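Local coordinates for antifreeze protein (Uncultured bacterium, PDB 6EIO) that binds ice, probably through two faces of a beta-solenoid of the ice-binding-like family, at residues G114-P119 against T136-G141; L121-S126 against V148-S153. All coordinates share one frame; numbering follows the deposited sequence. Where two conformers were deposited one is given.

Both contacts pair parallel strands on neighbouring turns of the beta-solenoid of an ice-binding-like domain, and their segments alternate along the chain: 114-119, 121-126, 136-141, 148-153. Strand 116-117 runs on into strand 120-124, and strand 135-138 is followed by strand 147-151, so the same two successive passes of the chain meet twice, on different faces of the coil. The centres lie about 16 Å apart, yet the contacts touch: Leu117 of contact 1 meets the hydroxyl of Tyr122 of contact 2, and Phe137 packs on Ile149 in the conformer given. Stacking turns in register in this way builds the regular faces that such a protein probably presents to ice.

Contact 1 of 2, residues G114-P119 against T136-G141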
loop_
_atom_site.group_PDB
_atom_site.type_symbol
_atom_site.label_atom_id
_atom_site.label_comp_id
_atom_site.label_asym_id
_atom_site.label_seq_id
_atom_site.Cartn_x
_atom_site.Cartn_y
_atom_site.Cartn_z
ATOM N N GLY A 114 -6.661 7.372 -15.286
ATOM C CA GLY A 114 -7.933 7.554 -15.950
ATOM C C GLY A 114 -8.916 6.423 -15.760
ATOM O O GLY A 114 -10.073 6.556 -16.165
ATOM N N LEU A 115 -8.506 5.316 -15.160
ATOM C CA LEU A 115 -9.385 4.168 -15.045
ATOM C C LEU A 115 -10.119 4.166 -13.713
ATOM O O LEU A 115 -9.617 4.629 -12.697
ATOM C CB LEU A 115 -8.616 2.862 -15.152
ATOM C CG LEU A 115 -8.033 2.546 -16.504
ATOM C CD1 LEU A 115 -7.346 1.198 -16.400
ATOM C CD2 LEU A 115 -9.087 2.531 -17.600
ATOM N N THR A 116 -11.314 3.604 -13.749
ATOM C CA THR A 116 -12.065 3.221 -12.573
ATOM C C THR A 116 -11.985 1.715 -12.398
ATOM O O THR A 116 -12.248 0.948 -13.319
ATOM C CB THR A 116 -13.516 3.638 -12.677
ATOM O OG1 THR A 116 -13.574 5.034 -12.439
ATOM C CG2 THR A 116 -14.348 2.912 -11.629
ATOM N N LEU A 117 -11.608 1.308 -11.215
ATOM C CA LEU A 117 -11.558 -0.093 -10.823
ATOM C C LEU A 117 -12.696 -0.357 -9.848
ATOM O O LEU A 117 -12.775 0.263 -8.785
ATOM C CB LEU A 117 -10.209 -0.434 -10.196
ATOM C CG LEU A 117 -8.991 -0.162 -11.070
ATOM C CD1 LEU A 117 -7.723 -0.604 -10.360
ATOM C CD2 LEU A 117 -9.126 -0.848 -12.424
ATOM N N THR A 118 -13.564 -1.288 -10.214
ATOM C CA THR A 118 -14.639 -1.770 -9.369
ATOM C C THR A 118 -14.140 -2.955 -8.535
ATOM O O THR A 118 -13.010 -3.426 -8.697
ATOM C CB THR A 118 -15.848 -2.098 -10.261
ATOM O OG1 THR A 118 -15.414 -2.883 -11.380
ATOM C CG2 THR A 118 -16.482 -0.817 -10.809
ATOM N N PRO A 119 -14.938 -3.429 -7.565
ATOM C CA PRO A 119 -14.401 -4.395 -6.593
ATOM C C PRO A 119 -13.970 -5.699 -7.239
ATOM O O PRO A 119 -14.559 -6.165 -8.217
ATOM C CB PRO A 119 -15.567 -4.607 -5.629
ATOM C CG PRO A 119 -16.320 -3.294 -5.691
ATOM C CD PRO A 119 -16.268 -2.938 -7.154
ATOM N N THR A 136 -9.277 5.607 -9.905
ATOM C CA THR A 136 -10.409 5.666 -8.990
ATOM C C THR A 136 -10.848 4.258 -8.628
ATOM O O THR A 136 -11.061 3.428 -9.512
ATOM C CB THR A 136 -11.574 6.430 -9.626
ATOM O OG1 THR A 136 -11.153 7.760 -9.919
ATOM C CG2 THR A 136 -12.763 6.499 -8.700
ATOM N N PHE A 137 -10.978 4.003 -7.332
ATOM C CA PHE A 137 -11.592 2.779 -6.831
ATOM C C PHE A 137 -13.036 3.110 -6.490
ATOM O O PHE A 137 -13.286 4.019 -5.698
ATOM C CB PHE A 137 -10.837 2.279 -5.603
ATOM C CG PHE A 137 -9.484 1.728 -5.963
ATOM C CD1 PHE A 137 -8.378 2.544 -6.117
ATOM C CD2 PHE A 137 -9.322 0.383 -6.165
ATOM C CE1 PHE A 137 -7.167 2.007 -6.504
ATOM C CE2 PHE A 137 -8.104 -0.145 -6.523
ATOM C CZ PHE A 137 -7.019 0.669 -6.701
ATOM N N ASP A 138 -13.972 2.396 -7.115
ATOM C CA ASP A 138 -15.392 2.702 -6.999
ATOM C C ASP A 138 -16.095 1.461 -6.462
ATOM O O ASP A 138 -16.103 0.412 -7.108
ATOM C CB ASP A 138 -15.939 3.140 -8.357
ATOM C CG ASP A 138 -17.323 3.763 -8.293
ATOM O OD1 ASP A 138 -18.154 3.297 -7.472
ATOM O OD2 ASP A 138 -17.556 4.705 -9.099
ATOM N N ALA A 139 -16.623 1.577 -5.236
ATOM C CA ALA A 139 -17.264 0.459 -4.551
ATOM C C ALA A 139 -18.741 0.309 -4.897
ATOM O O ALA A 139 -19.405 -0.579 -4.355
ATOM C CB ALA A 139 -17.088 0.575 -3.035
ATOM N N LEU A 140 -19.275 1.157 -5.773
ATOM C CA LEU A 140 -20.637 0.989 -6.286
ATOM C C LEU A 140 -21.682 1.005 -5.173
ATOM O O LEU A 140 -22.774 0.442 -5.333
ATOM C CB LEU A 140 -20.767 -0.271 -7.145
ATOM C CG LEU A 140 -19.832 -0.312 -8.358
ATOM C CD1 LEU A 140 -19.884 -1.675 -9.010
ATOM C CD2 LEU A 140 -20.126 0.768 -9.360
ATOM N N GLY A 141 -21.395 1.702 -4.078
ATOM C CA GLY A 141 -22.335 1.872 -2.992
ATOM C C GLY A 141 -22.220 0.857 -1.881
ATOM O O GLY A 141 -23.058 0.871 -0.969
HETATM O O HOH W 1 -9.920 7.896 -12.359
#
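Leu115 O is gripped from two directions, by the backbone N of Thr136 at 3.0 Å and by a water that donates to it and in turn accepts from Thr136 OG1. The water thus ties the threonine hydroxyl to the neighbouring turn of the beta-solenoid, whose parallel strands 116-117 and 135-138 are paired here. The ladder continues with Leu117 N to Thr136 O at 2.8 Å, nearly straight at 169°, and with Asp138 N to Leu117 O.

Thr116 and Thr136 stand on one face of this sheet, a beta-branched residue suiting the extended backbone at each place. With Thr116 OG1 anti to the carbonyl carbon (chi1 -76°), the methyl CG2 is left to lean across to Asp138 CB at 3.6 Å. On the other face Leu117 and Phe137 point inward side by side, and Leu117 CD1 meets the CE2-CZ side of the Phe137 ring at 3.9 Å. Phe147 packs edge-to-face with that phenyl group, and Trp176 also meets it, consistent with an aromatic residue in this buried position.

Beyond the strands, Pro119, whose ring offers no N-H, lays CD 3.4 Å from Asp138 O. Asp138 closes an Asx turn, its OD1 accepting from Leu140 N at 3.0 Å; at the end of the turn, Leu140 CD1 rests against the methyl CG2 of Thr118.

Contact 2 of 2, residues L121-S126 against V148-S153; sequences LYKSTS and VIQIAS
Four backbone hydrogen bonds join Tyr122 and Ser124 to strand 148-151 and the residue after it, in the parallel ladder of a beta-solenoid. Tyr122 N and Ser124 N give to Val148 O and Gln150 O, while Gln150 N and Ala152 N give to Tyr122 O and Ser124 O. The bond from Ser124 N to Gln150 O is the straightest, 2.8 Å long at 176°.

Apolar contacts lie on both faces. Leu121 and Val148, branched and apolar, suit a buried face: Leu121 CD1 comes across to Val148 CG1 at 3.7 Å and also lies against the Gln150 amide. On the face of Tyr122, its CB packs on Ile149 CG1 in the conformer given, and Val148 O lies at the edge of the tyrosine ring, in its plane.

The polar side chains bond elsewhere than across the pair. The extended Gln150 sets OE1 beside the aliphatic part of Lys123, 3.6 Å from Lys123 CB, and is long enough for its NE2 to donate to Ala97 O and Arg100 O. Replacing Gln150 by alanine removes the amide, and would probably cost those two carbonyls this donor and open a gap beside Leu121 CD1. Ser124 OG, anti to its own backbone N (chi1 -178°), reaches forward along the chain to donate to Ser126 O, 2.7 Å away and above the carbonyl plane.

Strand 106-107 flanks this pair beyond strand 120-124, and strand 174-178 continues it beyond strand 147-151. The Gln150 face looks toward the C-terminal end of helix 81-99, whereas Ile149 and Ile151 pack inward on Leu128 of strand 128-130.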
loop_
_atom_site.group_PDB
_atom_site.type_symbol
_atom_site.label_atom_id
_atom_site.label_comp_id
_atom_site.label_asym_id
_atom_site.label_seq_id
_atom_site.Cartn_x
_atom_site.Cartn_y
_atom_site.Cartn_z
ATOM N N LEU A 121 -10.561 -8.651 -7.975
ATOM C CA LEU A 121 -9.183 -9.110 -8.058
ATOM C C LEU A 121 -8.622 -8.723 -9.420
ATOM O O LEU A 121 -9.246 -9.004 -10.461
ATOM C CB LEU A 121 -9.153 -10.633 -7.898
ATOM C CG LEU A 121 -7.770 -11.290 -7.921
ATOM C CD1 LEU A 121 -6.871 -10.779 -6.815
ATOM C CD2 LEU A 121 -7.929 -12.799 -7.832
ATOM N N TYR A 122 -7.439 -8.114 -9.402
ATOM C CA TYR A 122 -6.753 -7.638 -10.591
ATOM C C TYR A 122 -5.344 -8.195 -10.599
ATOM O O TYR A 122 -4.702 -8.274 -9.542
ATOM C CB TYR A 122 -6.672 -6.116 -10.584
ATOM C CG TYR A 122 -8.028 -5.458 -10.673
ATOM C CD1 TYR A 122 -8.783 -5.175 -9.528
ATOM C CD2 TYR A 122 -8.580 -5.155 -11.907
ATOM C CE1 TYR A 122 -10.031 -4.587 -9.617
ATOM C CE2 TYR A 122 -9.824 -4.568 -12.013
ATOM C CZ TYR A 122 -10.546 -4.271 -10.865
ATOM O OH TYR A 122 -11.767 -3.674 -11.018
ATOM N N LYS A 123 -4.852 -8.530 -11.791
ATOM C CA LYS A 123 -3.504 -9.059 -11.939
ATOM C C LYS A 123 -2.772 -8.352 -13.071
ATOM O O LYS A 123 -3.241 -8.332 -14.217
ATOM C CB LYS A 123 -3.534 -10.558 -12.221
ATOM C CG LYS A 123 -2.168 -11.169 -12.403
ATOM C CD LYS A 123 -2.259 -12.671 -12.595
ATOM C CE LYS A 123 -0.891 -13.325 -12.488
ATOM N NZ LYS A 123 -0.241 -13.059 -11.164
ATOM N N SER A 124 -1.605 -7.816 -12.738
ATOM C CA SER A 124 -0.673 -7.242 -13.700
ATOM C C SER A 124 0.533 -8.154 -13.827
ATOM O O SER A 124 1.213 -8.442 -12.839
ATOM C CB SER A 124 -0.224 -5.855 -13.248
ATOM O OG SER A 124 0.649 -5.278 -14.207
ATOM N N THR A 125 0.816 -8.600 -15.047
ATOM C CA THR A 125 1.967 -9.452 -15.305
ATOM C C THR A 125 3.223 -8.647 -15.615
ATOM O O THR A 125 4.268 -9.242 -15.887
ATOM C CB THR A 125 1.680 -10.412 -16.464
ATOM O OG1 THR A 125 1.389 -9.644 -17.633
ATOM C CG2 THR A 125 0.508 -11.338 -16.136
ATOM N N SER A 126 3.129 -7.323 -15.614
ATOM C CA SER A 126 4.276 -6.444 -15.824
ATOM C C SER A 126 4.143 -5.271 -14.843
ATOM O O SER A 126 3.377 -5.326 -13.871
ATOM C CB SER A 126 4.352 -6.046 -17.308
ATOM O OG SER A 126 3.153 -5.421 -17.726
ATOM N N VAL A 148 -8.189 -6.067 -4.620
ATOM C CA VAL A 148 -6.864 -6.673 -4.490
ATOM C C VAL A 148 -6.168 -6.580 -5.840
ATOM O O VAL A 148 -6.721 -7.037 -6.850
ATOM C CB VAL A 148 -6.952 -8.141 -4.047
ATOM C CG1 VAL A 148 -5.561 -8.776 -3.990
ATOM C CG2 VAL A 148 -7.672 -8.259 -2.706
ATOM N N ILE A 149 -4.954 -6.018 -5.852
ATOM C CA ILE A 149 -4.186 -5.872 -7.083
ATOM C C ILE A 149 -2.854 -6.582 -6.921
ATOM O O ILE A 149 -2.068 -6.265 -6.021
ATOM C CB ILE A 149 -3.972 -4.410 -7.475
ATOM C CG1 ILE A 149 -5.313 -3.718 -7.656
ATOM C CG2 ILE A 149 -3.180 -4.350 -8.775
ATOM C CD1 ILE A 149 -5.199 -2.229 -7.787
ATOM N N GLN A 150 -2.616 -7.561 -7.797
ATOM C CA GLN A 150 -1.401 -8.370 -7.819
ATOM C C GLN A 150 -0.490 -7.824 -8.913
ATOM O O GLN A 150 -0.934 -7.659 -10.054
ATOM C CB GLN A 150 -1.725 -9.821 -8.171
ATOM C CG GLN A 150 -2.715 -10.466 -7.221
ATOM C CD GLN A 150 -3.224 -11.799 -7.723
ATOM O OE1 GLN A 150 -3.371 -12.007 -8.942
ATOM N NE2 GLN A 150 -3.515 -12.691 -6.815
ATOM N N ILE A 151 0.768 -7.543 -8.584
ATOM C CA ILE A 151 1.674 -6.878 -9.515
ATOM C C ILE A 151 2.970 -7.679 -9.611
ATOM O O ILE A 151 3.709 -7.795 -8.631
ATOM C CB ILE A 151 1.943 -5.425 -9.093
ATOM C CG1 ILE A 151 0.617 -4.661 -8.982
ATOM C CG2 ILE A 151 2.886 -4.752 -10.074
ATOM C CD1 ILE A 151 0.708 -3.411 -8.173
ATOM N N ALA A 152 3.261 -8.196 -10.810
ATOM C CA ALA A 152 4.415 -9.079 -11.015
ATOM C C ALA A 152 5.750 -8.355 -11.000
ATOM O O ALA A 152 6.783 -8.999 -10.807
ATOM C CB ALA A 152 4.291 -9.786 -12.361
ATOM N N SER A 153 5.731 -7.033 -11.084
ATOM C CA SER A 153 6.930 -6.234 -11.212
ATOM C C SER A 153 6.837 -5.052 -10.241
ATOM O O SER A 153 6.592 -5.240 -9.042
ATOM C CB SER A 153 7.123 -5.832 -12.677
ATOM O OG SER A 153 8.383 -5.216 -12.813
#